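Local coordinates for GARP domain-containing protein (PDB 6XZ6) that acts as a receptor for the host complement regulator factor H, binding its domain D5, and increases transmission of trypanosomes to tsetse flies, at residues A47-E59 and A73-E85. Sequence-based numbering, arbitrary orientation.
Sequences AAKEGKKAAKRAE and AKRAREAATVAYE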
loop_
_atom_site.group_PDB
_atom_site.type_symbol
_atom_site.label_atom_id
_atom_site.label_comp_id
_atom_site.label_asym_id
_atom_site.label_seq_id
_atom_site.Cartn_x
_atom_site.Cartn_y
_atom_site.Cartn_z
ATOM N N ALA A 47 4.458 -22.286 19.267
ATOM C CA ALA A 47 3.722 -22.348 20.527
ATOM C C ALA A 47 2.787 -23.572 20.527
ATOM O O ALA A 47 2.683 -24.246 21.549
ATOM C CB ALA A 47 2.921 -21.067 20.716
ATOM N N ALA A 48 2.143 -23.885 19.377
ATOM C CA ALA A 48 1.261 -25.044 19.251
ATOM C C ALA A 48 2.040 -26.365 19.318
ATOM O O ALA A 48 1.577 -27.320 19.943
ATOM C CB ALA A 48 0.453 -24.959 17.960
ATOM N N LYS A 49 3.217 -26.426 18.688
ATOM C CA LYS A 49 4.097 -27.610 18.672
ATOM C C LYS A 49 4.616 -27.898 20.083
ATOM O O LYS A 49 4.624 -29.053 20.511
ATOM C CB LYS A 49 5.263 -27.364 17.695
ATOM C CG LYS A 49 6.063 -28.598 17.287
ATOM C CD LYS A 49 7.323 -28.187 16.517
ATOM C CE LYS A 49 7.817 -29.251 15.579
ATOM N NZ LYS A 49 8.820 -28.694 14.629
ATOM N N GLU A 50 4.995 -26.840 20.815
ATOM C CA GLU A 50 5.490 -26.915 22.187
ATOM C C GLU A 50 4.383 -27.274 23.172
ATOM O O GLU A 50 4.626 -28.055 24.097
ATOM C CB GLU A 50 6.182 -25.608 22.605
ATOM C CG GLU A 50 7.548 -25.404 21.971
ATOM C CD GLU A 50 8.389 -24.327 22.633
ATOM O OE1 GLU A 50 9.284 -24.684 23.436
ATOM O OE2 GLU A 50 8.151 -23.129 22.349
ATOM N N GLY A 51 3.186 -26.715 22.964
ATOM C CA GLY A 51 2.001 -26.982 23.775
ATOM C C GLY A 51 1.566 -28.434 23.677
ATOM O O GLY A 51 1.170 -29.025 24.679
ATOM N N LYS A 52 1.660 -29.020 22.467
ATOM C CA LYS A 52 1.335 -30.415 22.154
ATOM C C LYS A 52 2.306 -31.342 22.874
ATOM O O LYS A 52 1.893 -32.394 23.369
ATOM C CB LYS A 52 1.431 -30.629 20.632
ATOM C CG LYS A 52 1.165 -32.042 20.095
ATOM C CD LYS A 52 1.011 -31.965 18.581
ATOM C CE LYS A 52 1.336 -33.210 17.807
ATOM N NZ LYS A 52 1.043 -33.015 16.358
ATOM N N LYS A 53 3.597 -30.960 22.909
ATOM C CA LYS A 53 4.640 -31.723 23.572
ATOM C C LYS A 53 4.359 -31.770 25.086
ATOM O O LYS A 53 4.323 -32.864 25.648
ATOM C CB LYS A 53 6.031 -31.175 23.166
ATOM C CG LYS A 53 7.098 -30.962 24.256
ATOM C CD LYS A 53 7.762 -29.560 24.164
ATOM C CE LYS A 53 8.672 -29.347 22.964
ATOM N NZ LYS A 53 9.404 -28.050 23.035
ATOM N N ALA A 54 4.037 -30.614 25.701
ATOM C CA ALA A 54 3.720 -30.474 27.128
ATOM C C ALA A 54 2.511 -31.339 27.525
ATOM O O ALA A 54 2.554 -32.028 28.548
ATOM C CB ALA A 54 3.460 -29.008 27.459
ATOM N N ALA A 55 1.454 -31.332 26.684
ATOM C CA ALA A 55 0.231 -32.097 26.880
ATOM C C ALA A 55 0.554 -33.571 26.851
ATOM O O ALA A 55 -0.049 -34.326 27.601
ATOM C CB ALA A 55 -0.769 -31.769 25.794
ATOM N N LYS A 56 1.525 -33.977 26.017
ATOM C CA LYS A 56 1.959 -35.364 25.897
ATOM C C LYS A 56 2.784 -35.808 27.110
ATOM O O LYS A 56 2.626 -36.936 27.572
ATOM C CB LYS A 56 2.703 -35.600 24.578
ATOM C CG LYS A 56 1.766 -35.906 23.405
ATOM C CD LYS A 56 2.567 -36.145 22.117
ATOM C CE LYS A 56 1.728 -36.208 20.865
ATOM N NZ LYS A 56 2.580 -36.138 19.644
ATOM N N ARG A 57 3.620 -34.909 27.652
ATOM C CA ARG A 57 4.446 -35.114 28.852
ATOM C C ARG A 57 3.528 -35.220 30.091
ATOM O O ARG A 57 3.788 -36.033 30.981
ATOM C CB ARG A 57 5.461 -33.953 28.983
ATOM C CG ARG A 57 6.164 -33.826 30.321
ATOM C CD ARG A 57 7.088 -32.631 30.343
ATOM N NE ARG A 57 7.592 -32.355 31.689
ATOM C CZ ARG A 57 8.423 -31.361 31.998
ATOM N NH1 ARG A 57 8.832 -31.194 33.251
ATOM N NH2 ARG A 57 8.853 -30.528 31.054
ATOM N N ALA A 58 2.456 -34.406 30.136
ATOM C CA ALA A 58 1.483 -34.427 31.225
ATOM C C ALA A 58 0.619 -35.699 31.210
ATOM O O ALA A 58 0.442 -36.328 32.250
ATOM C CB ALA A 58 0.612 -33.182 31.183
ATOM N N GLU A 59 0.109 -36.078 30.033
ATOM C CA GLU A 59 -0.746 -37.247 29.842
ATOM C C GLU A 59 -0.031 -38.548 30.169
ATOM O O GLU A 59 -0.616 -39.398 30.834
ATOM C CB GLU A 59 -1.361 -37.252 28.438
ATOM C CG GLU A 59 -2.465 -36.209 28.307
ATOM C CD GLU A 59 -3.079 -35.961 26.944
ATOM O OE1 GLU A 59 -2.377 -36.107 25.917
ATOM O OE2 GLU A 59 -4.274 -35.593 26.918
ATOM N N ALA A 73 -3.100 -32.820 33.565
ATOM C CA ALA A 73 -3.043 -33.327 32.186
ATOM C C ALA A 73 -4.220 -32.809 31.366
ATOM O O ALA A 73 -4.000 -32.320 30.262
ATOM C CB ALA A 73 -2.999 -34.852 32.163
ATOM N N LYS A 74 -5.448 -32.840 31.934
ATOM C CA LYS A 74 -6.681 -32.334 31.320
ATOM C C LYS A 74 -6.543 -30.844 30.967
ATOM O O LYS A 74 -7.004 -30.434 29.904
ATOM C CB LYS A 74 -7.873 -32.556 32.268
ATOM C CG LYS A 74 -9.234 -32.335 31.614
ATOM C CD LYS A 74 -10.403 -32.663 32.535
ATOM C CE LYS A 74 -11.737 -32.258 31.942
ATOM N NZ LYS A 74 -12.132 -33.089 30.765
ATOM N N ARG A 75 -5.897 -30.051 31.854
ATOM C CA ARG A 75 -5.640 -28.608 31.737
ATOM C C ARG A 75 -4.554 -28.281 30.701
ATOM O O ARG A 75 -4.649 -27.248 30.023
ATOM C CB ARG A 75 -5.234 -28.022 33.102
ATOM C CG ARG A 75 -6.387 -27.785 34.062
ATOM C CD ARG A 75 -6.023 -26.724 35.074
ATOM N NE ARG A 75 -7.172 -26.343 35.887
ATOM C CZ ARG A 75 -7.162 -26.289 37.214
ATOM N NH1 ARG A 75 -8.256 -25.944 37.875
ATOM N NH2 ARG A 75 -6.056 -26.579 37.888
ATOM N N ALA A 76 -3.499 -29.137 30.621
ATOM C CA ALA A 76 -2.387 -29.029 29.668
ATOM C C ALA A 76 -2.875 -29.430 28.282
ATOM O O ALA A 76 -2.377 -28.903 27.291
ATOM C CB ALA A 76 -1.240 -29.930 30.088
ATOM N N ARG A 77 -3.860 -30.352 28.213
ATOM C CA ARG A 77 -4.476 -30.800 26.961
ATOM C C ARG A 77 -5.378 -29.716 26.414
ATOM O O ARG A 77 -5.390 -29.494 25.210
ATOM C CB ARG A 77 -5.275 -32.106 27.165
ATOM C CG ARG A 77 -6.088 -32.579 25.961
ATOM C CD ARG A 77 -5.270 -33.432 25.012
ATOM N NE ARG A 77 -4.495 -32.641 24.053
ATOM C CZ ARG A 77 -3.323 -33.012 23.550
ATOM N NH1 ARG A 77 -2.695 -32.238 22.671
ATOM N NH2 ARG A 77 -2.757 -34.152 23.934
ATOM N N GLU A 78 -6.147 -29.051 27.282
ATOM C CA GLU A 78 -7.038 -27.981 26.869
ATOM C C GLU A 78 -6.258 -26.761 26.380
ATOM O O GLU A 78 -6.701 -26.107 25.432
ATOM C CB GLU A 78 -8.067 -27.645 27.965
ATOM C CG GLU A 78 -9.227 -26.754 27.505
ATOM C CD GLU A 78 -9.799 -26.943 26.107
ATOM O OE1 GLU A 78 -9.800 -25.950 25.341
ATOM O OE2 GLU A 78 -10.245 -28.070 25.776
ATOM N N ALA A 79 -5.079 -26.497 26.969
ATOM C CA ALA A 79 -4.214 -25.385 26.567
ATOM C C ALA A 79 -3.500 -25.683 25.248
ATOM O O ALA A 79 -3.301 -24.781 24.434
ATOM C CB ALA A 79 -3.202 -25.097 27.651
ATOM N N ALA A 80 -3.166 -26.953 25.010
ATOM C CA ALA A 80 -2.484 -27.396 23.790
ATOM C C ALA A 80 -3.408 -27.210 22.589
ATOM O O ALA A 80 -2.928 -26.853 21.502
ATOM C CB ALA A 80 -2.059 -28.860 23.917
ATOM N N THR A 81 -4.733 -27.427 22.796
ATOM C CA THR A 81 -5.719 -27.251 21.733
ATOM C C THR A 81 -6.016 -25.758 21.560
ATOM O O THR A 81 -6.124 -25.315 20.424
ATOM C CB THR A 81 -6.978 -28.164 21.880
ATOM O OG1 THR A 81 -7.923 -27.579 22.760
ATOM C CG2 THR A 81 -6.654 -29.592 22.322
ATOM N N VAL A 82 -6.074 -24.967 22.650
ATOM C CA VAL A 82 -6.264 -23.517 22.537
ATOM C C VAL A 82 -5.110 -22.886 21.743
ATOM O O VAL A 82 -5.369 -22.043 20.886
ATOM C CB VAL A 82 -6.520 -22.831 23.901
ATOM C CG1 VAL A 82 -6.411 -21.307 23.802
ATOM C CG2 VAL A 82 -7.883 -23.237 24.462
ATOM N N ALA A 83 -3.856 -23.345 21.965
ATOM C CA ALA A 83 -2.678 -22.891 21.215
ATOM C C ALA A 83 -2.823 -23.283 19.742
ATOM O O ALA A 83 -2.652 -22.429 18.880
ATOM C CB ALA A 83 -1.412 -23.474 21.817
ATOM N N TYR A 84 -3.233 -24.531 19.451
ATOM C CA TYR A 84 -3.517 -25.005 18.077
ATOM C C TYR A 84 -4.580 -24.132 17.367
ATOM O O TYR A 84 -4.372 -23.708 16.230
ATOM C CB TYR A 84 -3.960 -26.483 18.044
ATOM C CG TYR A 84 -4.445 -26.901 16.673
ATOM C CD1 TYR A 84 -3.564 -26.996 15.600
ATOM C CD2 TYR A 84 -5.804 -27.111 16.424
ATOM C CE1 TYR A 84 -4.018 -27.313 14.318
ATOM C CE2 TYR A 84 -6.272 -27.405 15.139
ATOM C CZ TYR A 84 -5.370 -27.537 14.097
ATOM O OH TYR A 84 -5.822 -27.868 12.838
ATOM N N GLU A 85 -5.713 -23.887 18.037
ATOM C CA GLU A 85 -6.824 -23.091 17.509
ATOM C C GLU A 85 -6.435 -21.662 17.220
ATOM O O GLU A 85 -6.918 -21.111 16.257
ATOM C CB GLU A 85 -8.029 -23.158 18.436
ATOM C CG GLU A 85 -8.583 -24.565 18.616
ATOM C CD GLU A 85 -9.752 -24.686 19.571
ATOM O OE1 GLU A 85 -9.888 -23.823 20.471
ATOM O OE2 GLU A 85 -10.543 -25.645 19.412
#
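Glu59 OE1 accepts a weak hydrogen bond from Arg77 NH2 at 2.8 Å, and this one bond is both the salt bridge and the side-chain hydrogen bond between 47-59 and 73-85. The N-H points well off the oxygen, at 129°, and the carboxylate and guanidinium planes are turned 51° apart, so this is not a flat two-pronged pair. OE1 lies at the guanidinium edge, while OE2 faces the aliphatic part of Arg77 around CB, CG and CD. The two side chains cross at about a right angle. Glu59 runs out extended beyond CG, whereas Arg77 bends at chi2 and chi3, which brings its guanidinium over to Ala55, whose methyl CB sits over one face, 3.6 Å from Arg77 CZ and displaced toward the rim of the group.

Behind this bridge the helices pack almost wholly through alanine and glycine. Helices 4-61 and 67-125 form a long antiparallel hairpin of the helical bundle, and this contact lies near its turn; here their local axes approach to 8.2 Å at 164°, close enough for backbone to meet methyl groups. Ala80 CB lies against the Gly51 carbonyl, and with no side chain between them the CA atoms of Gly51 and Ala80 are 4.5 Å apart. One turn on, Ala55 CB meets Ala80 CB at 3.7 Å and also touches Ala76 O. Ala58 continues the row, its CB against Ala76 CB at 3.9 Å, while Ala73 CB rests on Ala58 O. At the other end, Ala83 CB packs on Ala48 CA, and Ala48 CB in turn lies against the backbone of Tyr84. Helix 165-208 touches Ala47 through Asp199, and Ala209 and Phe212 beyond it pack on Ala58.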